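Local coordinates for protein N2152 (Neocallimastix frontalis, PDB 5U22) that probably hydrolyses rare arabinosyl substrates as a polyspecific family 39 glycoside hydrolase built from a TIM barrel and a beta-sandwich, at residues 69-74 with 101-106; 82-87 with 97-102; 108-113 with 145-150. All coordinates share one frame; numbering follows the deposited sequence.

Contact 1. Residues 69-74 with 101-106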
loop_
_atom_site.group_PDB
_atom_site.type_symbol
_atom_site.label_atom_id
_atom_site.label_comp_id
_atom_site.label_asym_id
_atom_site.label_seq_id
_atom_site.Cartn_x
_atom_site.Cartn_y
_atom_site.Cartn_z
ATOM N N ALA A 69 7.396 -9.782 -2.486
ATOM C CA ALA A 69 8.738 -10.344 -2.505
ATOM C C ALA A 69 8.889 -11.212 -3.741
ATOM O O ALA A 69 7.891 -11.731 -4.257
ATOM C CB ALA A 69 9.023 -11.165 -1.233
ATOM N N PRO A 70 10.116 -11.390 -4.233
ATOM C CA PRO A 70 10.338 -12.243 -5.405
ATOM C C PRO A 70 10.154 -13.714 -5.080
ATOM O O PRO A 70 10.515 -14.181 -3.999
ATOM C CB PRO A 70 11.799 -11.954 -5.770
ATOM C CG PRO A 70 12.436 -11.573 -4.425
ATOM C CD PRO A 70 11.359 -10.741 -3.768
ATOM N N ALA A 71 9.629 -14.466 -6.057
ATOM C CA ALA A 71 9.454 -15.902 -5.851
ATOM C C ALA A 71 10.792 -16.607 -5.633
ATOM O O ALA A 71 10.856 -17.599 -4.897
ATOM C CB ALA A 71 8.704 -16.524 -7.038
ATOM N N ARG A 72 11.863 -16.119 -6.269
ATOM C CA ARG A 72 13.210 -16.639 -6.079
ATOM C C ARG A 72 14.185 -15.477 -5.967
ATOM O O ARG A 72 13.947 -14.396 -6.505
ATOM C CB ARG A 72 13.645 -17.543 -7.235
ATOM C CG ARG A 72 12.782 -18.762 -7.441
ATOM C CD ARG A 72 12.906 -19.747 -6.285
ATOM N NE ARG A 72 12.530 -21.092 -6.703
ATOM C CZ ARG A 72 12.309 -22.124 -5.887
ATOM N NH1 ARG A 72 12.390 -21.999 -4.569
ATOM N NH2 ARG A 72 12.006 -23.305 -6.408
ATOM N N ALA A 73 15.286 -15.706 -5.259
ATOM C CA ALA A 73 16.353 -14.722 -5.168
ATOM C C ALA A 73 17.696 -15.435 -5.263
ATOM O O ALA A 73 17.805 -16.633 -4.989
ATOM C CB ALA A 73 16.273 -13.914 -3.861
ATOM N N GLY A 74 18.726 -14.679 -5.620
ATOM C CA GLY A 74 20.053 -15.264 -5.675
ATOM C C GLY A 74 20.559 -15.489 -7.082
ATOM O O GLY A 74 20.194 -14.762 -8.009
ATOM N N ILE A 101 3.642 -13.163 -3.879
ATOM C CA ILE A 101 4.682 -13.879 -4.620
ATOM C C ILE A 101 4.832 -13.269 -6.010
ATOM O O ILE A 101 3.980 -13.473 -6.877
ATOM C CB ILE A 101 4.352 -15.368 -4.734
ATOM C CG1 ILE A 101 4.259 -15.991 -3.344
ATOM C CG2 ILE A 101 5.405 -16.068 -5.594
ATOM C CD1 ILE A 101 3.557 -17.336 -3.309
ATOM N N GLU A 102 5.950 -12.591 -6.258
ATOM C CA GLU A 102 6.217 -11.987 -7.574
ATOM C C GLU A 102 6.984 -12.996 -8.426
ATOM O O GLU A 102 8.210 -13.091 -8.369
ATOM C CB GLU A 102 6.994 -10.685 -7.419
ATOM C CG GLU A 102 7.138 -9.882 -8.733
ATOM C CD GLU A 102 8.210 -8.794 -8.648
ATOM O OE1 GLU A 102 9.045 -8.852 -7.721
ATOM O OE2 GLU A 102 8.219 -7.888 -9.510
ATOM N N LEU A 103 6.254 -13.768 -9.233
ATOM C CA LEU A 103 6.892 -14.834 -10.002
ATOM C C LEU A 103 7.872 -14.293 -11.037
ATOM O O LEU A 103 8.840 -14.984 -11.375
ATOM C CB LEU A 103 5.826 -15.692 -10.696
ATOM C CG LEU A 103 4.903 -16.508 -9.789
ATOM C CD1 LEU A 103 3.713 -17.069 -10.576
ATOM C CD2 LEU A 103 5.685 -17.642 -9.157
ATOM N N ALA A 104 7.638 -13.080 -11.560
ATOM C CA ALA A 104 8.501 -12.550 -12.616
ATOM C C ALA A 104 9.960 -12.530 -12.192
ATOM O O ALA A 104 10.855 -12.727 -13.021
ATOM C CB ALA A 104 8.059 -11.136 -13.012
ATOM N N ASP A 105 10.229 -12.312 -10.908
ATOM C CA ASP A 105 11.618 -12.128 -10.499
ATOM C C ASP A 105 12.389 -13.442 -10.406
ATOM O O ASP A 105 13.567 -13.433 -10.030
ATOM C CB ASP A 105 11.675 -11.351 -9.186
ATOM C CG ASP A 105 11.545 -9.857 -9.410
ATOM O OD1 ASP A 105 11.057 -9.475 -10.496
ATOM O OD2 ASP A 105 11.966 -9.061 -8.540
ATOM N N ILE A 106 11.761 -14.566 -10.754
ATOM C CA ILE A 106 12.523 -15.760 -11.118
ATOM C C ILE A 106 13.567 -15.419 -12.169
ATOM O O ILE A 106 14.660 -16.007 -12.194
ATOM C CB ILE A 106 11.571 -16.867 -11.624
ATOM C CG1 ILE A 106 10.780 -17.481 -10.468
ATOM C CG2 ILE A 106 12.344 -17.955 -12.405
ATOM C CD1 ILE A 106 9.754 -18.478 -10.927
#
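Ala71 sets its single methyl group among three aliphatic side chains of residues 101-106, just where two parallel strands end. Its CB lies 3.6 Å from Ile101 CG2 and 3.9 Å from Leu103 CD2, while Ile106 CG1 closes the cluster from the third side at a slightly longer range. Ile101 can offer CG2 because this branch stands anti to the backbone N, with CG1 beside the backbone N and anti to the carbonyl carbon (chi1 -61°). Arg72 extends the apolar surface with its methylenes: it runs alongside Ile106, pointing the same way, with Arg72 CG 3.8 Å from Ile106 CG1. The chain then bends at chi2 (-67°) and carries the guanidinium away to a salt bridge with Asp130 on helix 117-134.

The far face of the sheet has a different chemistry. Pro70 CB rests 3.5 Å from Asp105 CB, a contact between ring and methylene that leaves the carboxylate to reach beyond it to the hydroxyls of Tyr45 and Tyr112. Glu102 sends an extended chain in the same general direction, and its OE1 comes within 3.0 Å of Asp105 OD2. These are two acceptors and are not bonded to each other; Asp105 OD2 has its partner in Tyr45 OH.

Between the two faces the backbones are joined by hydrogen bonds from Glu102 N to Ala69 O at 2.9 Å and from Ala71 N to Glu102 O at 3.0 Å. The register is that of neighbouring parallel strands in a beta-alpha-beta unit, ending at the strand tips with an apolar layer beneath the helices and a polar layer facing the ligand pocket of a TIM barrel.

Contact 2. Residues 82-87 with 97-102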
loop_
_atom_site.group_PDB
_atom_site.type_symbol
_atom_site.label_atom_id
_atom_site.label_comp_id
_atom_site.label_asym_id
_atom_site.label_seq_id
_atom_site.Cartn_x
_atom_site.Cartn_y
_atom_site.Cartn_z
ATOM N N GLY A 82 15.624 -11.473 -1.073
ATOM C CA GLY A 82 14.193 -11.289 -0.930
ATOM C C GLY A 82 13.336 -12.530 -1.011
ATOM O O GLY A 82 12.115 -12.397 -1.159
ATOM N N ASP A 83 13.920 -13.724 -0.909
ATOM C CA ASP A 83 13.184 -14.964 -1.138
ATOM C C ASP A 83 11.858 -14.964 -0.387
ATOM O O ASP A 83 11.823 -14.797 0.833
ATOM C CB ASP A 83 14.037 -16.154 -0.710
ATOM C CG ASP A 83 13.327 -17.480 -0.908
ATOM O OD1 ASP A 83 12.593 -17.898 0.012
ATOM O OD2 ASP A 83 13.516 -18.106 -1.972
ATOM N N VAL A 84 10.762 -15.153 -1.129
ATOM C CA VAL A 84 9.438 -14.969 -0.543
ATOM C C VAL A 84 9.130 -16.043 0.489
ATOM O O VAL A 84 8.388 -15.789 1.441
ATOM C CB VAL A 84 8.362 -14.927 -1.641
ATOM C CG1 VAL A 84 8.202 -16.314 -2.308
ATOM C CG2 VAL A 84 7.020 -14.404 -1.072
ATOM N N ILE A 85 9.683 -17.249 0.339
ATOM C CA ILE A 85 9.410 -18.270 1.346
ATOM C C ILE A 85 10.083 -17.905 2.665
ATOM O O ILE A 85 9.485 -18.049 3.740
ATOM C CB ILE A 85 9.833 -19.664 0.843
ATOM C CG1 ILE A 85 8.896 -20.098 -0.291
ATOM C CG2 ILE A 85 9.780 -20.669 1.990
ATOM C CD1 ILE A 85 9.211 -21.450 -0.886
ATOM N N LYS A 86 11.326 -17.413 2.603
ATOM C CA LYS A 86 11.989 -16.914 3.803
ATOM C C LYS A 86 11.270 -15.697 4.369
ATOM O O LYS A 86 11.177 -15.537 5.592
ATOM C CB LYS A 86 13.453 -16.566 3.511
ATOM C CG LYS A 86 14.342 -17.743 3.087
ATOM C CD LYS A 86 13.974 -19.049 3.808
ATOM C CE LYS A 86 14.427 -19.085 5.263
ATOM N NZ LYS A 86 13.435 -19.794 6.137
ATOM N N VAL A 87 10.762 -14.818 3.502
ATOM C CA VAL A 87 10.075 -13.626 3.996
ATOM C C VAL A 87 8.764 -14.014 4.666
ATOM O O VAL A 87 8.424 -13.509 5.748
ATOM C CB VAL A 87 9.858 -12.626 2.846
ATOM C CG1 VAL A 87 8.938 -11.488 3.283
ATOM C CG2 VAL A 87 11.195 -12.075 2.376
ATOM N N ALA A 97 -0.323 -10.686 8.811
ATOM C CA ALA A 97 0.373 -10.220 7.611
ATOM C C ALA A 97 0.475 -11.310 6.545
ATOM O O ALA A 97 0.494 -12.508 6.853
ATOM C CB ALA A 97 1.771 -9.727 7.984
ATOM N N ARG A 98 0.551 -10.884 5.278
ATOM C CA ARG A 98 0.738 -11.777 4.136
ATOM C C ARG A 98 1.787 -11.200 3.203
ATOM O O ARG A 98 2.234 -10.064 3.364
ATOM C CB ARG A 98 -0.559 -12.003 3.334
ATOM C CG ARG A 98 -1.495 -13.020 3.949
ATOM C CD ARG A 98 -2.578 -12.336 4.720
ATOM N NE ARG A 98 -3.481 -11.584 3.858
ATOM C CZ ARG A 98 -3.773 -10.297 4.025
ATOM N NH1 ARG A 98 -3.222 -9.607 5.028
ATOM N NH2 ARG A 98 -4.628 -9.702 3.201
ATOM N N VAL A 99 2.185 -11.983 2.208
ATOM C CA VAL A 99 3.201 -11.519 1.269
ATOM C C VAL A 99 2.865 -12.005 -0.138
ATOM O O VAL A 99 2.508 -13.173 -0.341
ATOM C CB VAL A 99 4.618 -11.951 1.696
ATOM C CG1 VAL A 99 4.726 -13.479 1.855
ATOM C CG2 VAL A 99 5.638 -11.417 0.712
ATOM N N THR A 100 2.966 -11.095 -1.101
ATOM C CA THR A 100 2.704 -11.383 -2.506
ATOM C C THR A 100 3.904 -12.098 -3.118
ATOM O O THR A 100 5.049 -11.679 -2.923
ATOM C CB THR A 100 2.449 -10.074 -3.257
ATOM O OG1 THR A 100 1.319 -9.395 -2.688
ATOM C CG2 THR A 100 2.215 -10.320 -4.747
ATOM N N ILE A 101 3.642 -13.163 -3.879
ATOM C CA ILE A 101 4.682 -13.879 -4.620
ATOM C C ILE A 101 4.832 -13.269 -6.010
ATOM O O ILE A 101 3.980 -13.473 -6.877
ATOM C CB ILE A 101 4.352 -15.368 -4.734
ATOM C CG1 ILE A 101 4.259 -15.991 -3.344
ATOM C CG2 ILE A 101 5.405 -16.068 -5.594
ATOM C CD1 ILE A 101 3.557 -17.336 -3.309
ATOM N N GLU A 102 5.950 -12.591 -6.258
ATOM C CA GLU A 102 6.217 -11.987 -7.574
ATOM C C GLU A 102 6.984 -12.996 -8.426
ATOM O O GLU A 102 8.210 -13.091 -8.369
ATOM C CB GLU A 102 6.994 -10.685 -7.419
ATOM C CG GLU A 102 7.138 -9.882 -8.733
ATOM C CD GLU A 102 8.210 -8.794 -8.648
ATOM O OE1 GLU A 102 9.045 -8.852 -7.721
ATOM O OE2 GLU A 102 8.219 -7.888 -9.510
#
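Val84 presses a single methyl group into the angle between Val99 and Ile101, and this is where residues 82-87 and 97-102 fit most closely. Its CG2 approaches Val99 CG2 to 3.7 Å and is almost as near the other Val99 methyl, CG1, at 3.8 Å. The same Val84 CG2 lies 3.9 Å from Ile101 CG1, so one carbon of the helix is held by side chains from two alternate strand positions. It also rests near the intervening carbonyl, 3.8 Å from Thr100 O, a purely van der Waals approach. Torsion explains the reach: Val84 has CG2 anti to its backbone N, which leaves CG1 in the crowded position between N and carbonyl carbon (chi1 69°). Val99 adopts the same less common rotamer and therefore offers both methyls to one partner. The two valines meet at a slant, whereas Ile101 lies almost at right angles to Val84.

One turn on, the fit slackens. Val87 CG1 reaches Val99 CG2 at 4.2 Å and makes no other close approach to the strand. Away from the strand Lys86 is exposed; at the helix's N-terminal end Asp83, partly exposed, is the N-cap. Its carboxylate accepts from the backbone, with Lys86 N 2.9 Å from Asp83 OD1 on the anti lone pair, and so satisfies an amide of the first turn that has no helical partner. Buried valines face the strand while the exposed Lys86 lies on the solvent side.

Within the barrel wall, helix 84-91 lies over the groove between strands 66-70 and 98-102: Val84 also touches Ala69 of the first strand and, at its side, Phe127 of helix 117-134, the next helix along.

Contact 3. Residues 108-113 with 145-150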
loop_
_atom_site.group_PDB
_atom_site.type_symbol
_atom_site.label_atom_id
_atom_site.label_comp_id
_atom_site.label_asym_id
_atom_site.label_seq_id
_atom_site.Cartn_x
_atom_site.Cartn_y
_atom_site.Cartn_z
ATOM N N PRO A 108 16.162 -13.019 -14.603
ATOM C CA PRO A 108 17.107 -11.908 -14.494
ATOM C C PRO A 108 16.885 -10.870 -15.585
ATOM O O PRO A 108 16.261 -11.129 -16.613
ATOM C CB PRO A 108 18.455 -12.611 -14.700
ATOM C CG PRO A 108 18.117 -13.621 -15.786
ATOM C CD PRO A 108 16.694 -14.098 -15.461
ATOM N N GLY A 109 17.425 -9.679 -15.342
ATOM C CA GLY A 109 17.432 -8.614 -16.336
ATOM C C GLY A 109 16.208 -7.723 -16.251
ATOM O O GLY A 109 15.141 -8.117 -15.784
ATOM N N TRP A 110 16.378 -6.479 -16.694
ATOM C CA TRP A 110 15.252 -5.561 -16.861
ATOM C C TRP A 110 15.373 -4.844 -18.204
ATOM O O TRP A 110 16.307 -4.060 -18.407
ATOM C CB TRP A 110 15.175 -4.539 -15.723
ATOM C CG TRP A 110 13.931 -3.686 -15.800
ATOM C CD1 TRP A 110 13.797 -2.494 -16.449
ATOM C CD2 TRP A 110 12.651 -3.970 -15.215
ATOM N NE1 TRP A 110 12.515 -2.014 -16.303
ATOM C CE2 TRP A 110 11.790 -2.901 -15.552
ATOM C CE3 TRP A 110 12.151 -5.019 -14.436
ATOM C CZ2 TRP A 110 10.451 -2.848 -15.136
ATOM C CZ3 TRP A 110 10.812 -4.973 -14.031
ATOM C CH2 TRP A 110 9.981 -3.889 -14.382
ATOM N N PRO A 111 14.442 -5.118 -19.136
ATOM C CA PRO A 111 13.305 -6.044 -19.003
ATOM C C PRO A 111 13.714 -7.496 -18.796
ATOM O O PRO A 111 14.795 -7.877 -19.246
ATOM C CB PRO A 111 12.570 -5.880 -20.330
ATOM C CG PRO A 111 12.940 -4.487 -20.784
ATOM C CD PRO A 111 14.379 -4.372 -20.404
ATOM N N TYR A 112 12.861 -8.257 -18.105
ATOM C CA TYR A 112 13.132 -9.663 -17.812
ATOM C C TYR A 112 13.598 -10.411 -19.050
ATOM O O TYR A 112 13.023 -10.279 -20.134
ATOM C CB TYR A 112 11.882 -10.351 -17.261
ATOM C CG TYR A 112 11.368 -9.743 -15.981
ATOM C CD1 TYR A 112 12.015 -9.978 -14.776
ATOM C CD2 TYR A 112 10.243 -8.919 -15.977
ATOM C CE1 TYR A 112 11.552 -9.414 -13.595
ATOM C CE2 TYR A 112 9.773 -8.354 -14.804
ATOM C CZ TYR A 112 10.439 -8.603 -13.619
ATOM O OH TYR A 112 9.994 -8.042 -12.443
ATOM N N ARG A 113 14.628 -11.226 -18.878
ATOM C CA ARG A 113 15.148 -12.007 -19.993
ATOM C C ARG A 113 14.331 -13.286 -20.087
ATOM O O ARG A 113 14.546 -14.233 -19.328
ATOM C CB ARG A 113 16.636 -12.275 -19.805
ATOM C CG ARG A 113 17.470 -11.033 -20.054
ATOM C CD ARG A 113 18.883 -11.406 -20.429
ATOM N NE ARG A 113 19.627 -11.828 -19.254
ATOM C CZ ARG A 113 20.182 -10.980 -18.401
ATOM N NH1 ARG A 113 20.062 -9.675 -18.597
ATOM N NH2 ARG A 113 20.846 -11.436 -17.347
ATOM N N TRP A 145 3.226 -11.798 -13.370
ATOM C CA TRP A 145 4.227 -10.994 -14.061
ATOM C C TRP A 145 4.397 -9.669 -13.328
ATOM O O TRP A 145 3.871 -9.472 -12.228
ATOM C CB TRP A 145 3.828 -10.793 -15.527
ATOM C CG TRP A 145 4.989 -10.423 -16.420
ATOM C CD1 TRP A 145 5.192 -9.226 -17.058
ATOM C CD2 TRP A 145 6.100 -11.253 -16.759
ATOM N NE1 TRP A 145 6.366 -9.265 -17.780
ATOM C CE2 TRP A 145 6.935 -10.505 -17.625
ATOM C CE3 TRP A 145 6.470 -12.563 -16.432
ATOM C CZ2 TRP A 145 8.121 -11.019 -18.148
ATOM C CZ3 TRP A 145 7.649 -13.081 -16.968
ATOM C CH2 TRP A 145 8.460 -12.307 -17.819
ATOM N N ASN A 146 5.144 -8.750 -13.943
ATOM C CA ASN A 146 5.409 -7.440 -13.349
ATOM C C ASN A 146 5.609 -6.458 -14.487
ATOM O O ASN A 146 6.529 -6.634 -15.293
ATOM C CB ASN A 146 6.651 -7.471 -12.450
ATOM C CG ASN A 146 6.956 -6.117 -11.803
ATOM O OD1 ASN A 146 6.055 -5.392 -11.387
ATOM N ND2 ASN A 146 8.244 -5.787 -11.704
ATOM N N GLU A 147 4.749 -5.446 -14.550
ATOM C CA GLU A 147 4.850 -4.369 -15.530
ATOM C C GLU A 147 5.026 -4.893 -16.962
ATOM O O GLU A 147 6.017 -4.567 -17.629
ATOM C CB GLU A 147 5.969 -3.409 -15.157
ATOM C CG GLU A 147 5.757 -2.851 -13.743
ATOM C CD GLU A 147 6.548 -1.594 -13.440
ATOM O OE1 GLU A 147 7.609 -1.366 -14.073
ATOM O OE2 GLU A 147 6.096 -0.827 -12.553
ATOM N N PRO A 148 4.072 -5.672 -17.461
ATOM C CA PRO A 148 4.178 -6.136 -18.849
ATOM C C PRO A 148 4.205 -4.993 -19.840
ATOM O O PRO A 148 4.789 -5.138 -20.926
ATOM C CB PRO A 148 2.927 -7.005 -19.014
ATOM C CG PRO A 148 1.934 -6.405 -18.023
ATOM C CD PRO A 148 2.788 -6.050 -16.843
ATOM N N ASP A 149 3.601 -3.848 -19.485
ATOM C CA ASP A 149 3.618 -2.669 -20.341
ATOM C C ASP A 149 5.004 -2.052 -20.438
ATOM O O ASP A 149 5.214 -1.166 -21.275
ATOM C CB ASP A 149 2.578 -1.623 -19.870
ATOM C CG ASP A 149 2.532 -1.429 -18.348
ATOM O OD1 ASP A 149 3.201 -2.167 -17.600
ATOM O OD2 ASP A 149 1.787 -0.519 -17.906
ATOM N N VAL A 150 5.948 -2.521 -19.626
ATOM C CA VAL A 150 7.339 -2.113 -19.699
ATOM C C VAL A 150 8.234 -3.260 -20.155
ATOM O O VAL A 150 9.181 -3.044 -20.915
ATOM C CB VAL A 150 7.812 -1.558 -18.337
ATOM C CG1 VAL A 150 9.312 -1.261 -18.349
ATOM C CG2 VAL A 150 7.046 -0.311 -17.980
#
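Tyr112 and Asn146 meet at the mouth of a TIM barrel, where the Asn-Glu pair 146-147 follows strand 139-143 as in clan GH-A glycosidases; by that family pattern Glu147 is probably the acid/base. Asn146 ND2 and Glu147 OE1 both hydrogen-bond a bound buffer molecule, which marks the pocket. The Asn146 amide is held flat from two ends: ND2 donates to Tyr112 OH at 2.9 Å, with the acceptor close to the amide plane, and OD1 receives Arg68. Tyr112 OH is also hydrogen-bonded to Asp105 OD1. On Glu147 the other oxygen, OE2, is bonded to His213.

Around this shell the aromatic rings pack. The indole of Trp110 turns its edge to the pair, with CZ2 3.4 Å from Glu147 OE1 and CZ3 3.6 Å from Asn146 ND2; the anti position of its CG relative to the backbone N (chi1 -174°) swings the ring across. Trp110 CE3 also lies over one face of Tyr112. Beneath, Tyr112 points its edge at the face of Trp145 in a T-shaped pair, centroids 5.1 Å apart and planes at 64°. A phenylalanine in place of Tyr112 would probably keep this stacking but leave Asn146 ND2 and Asp105 OD1 without their common hydroxyl, so the amide could turn more freely.

Further out, a cis peptide precedes Pro111, whose CG comes near Val150 O, and Thr151 OG1 pins Trp145 NE1. At the partly exposed margin, Val150 CG1 meets the indole at Trp110 CZ2, 3.8 Å away.

How the contacts relate
The three contacts step from the outer wall of the barrel to its pocket. Contacts 1 and 2, with centres about 8 Å apart, share Ile101 and Glu102 and together assemble one beta-alpha-beta unit; Ala69 N, 3.0 Å from Thr100 O in a probable hydrogen bond, ties them. Contact 3 has its centre about 12 Å from that of contact 1 and about 19 Å from that of contact 2. Its main junction with contact 1 is Asp105 OD1 with Tyr112 OH, 2.6 Å apart. Nearest-atom distances to the bound buffer molecule tell the same story: about 3 Å from the Glu147 side chain, about 5 Å from Glu102 and about 11 Å from Thr100.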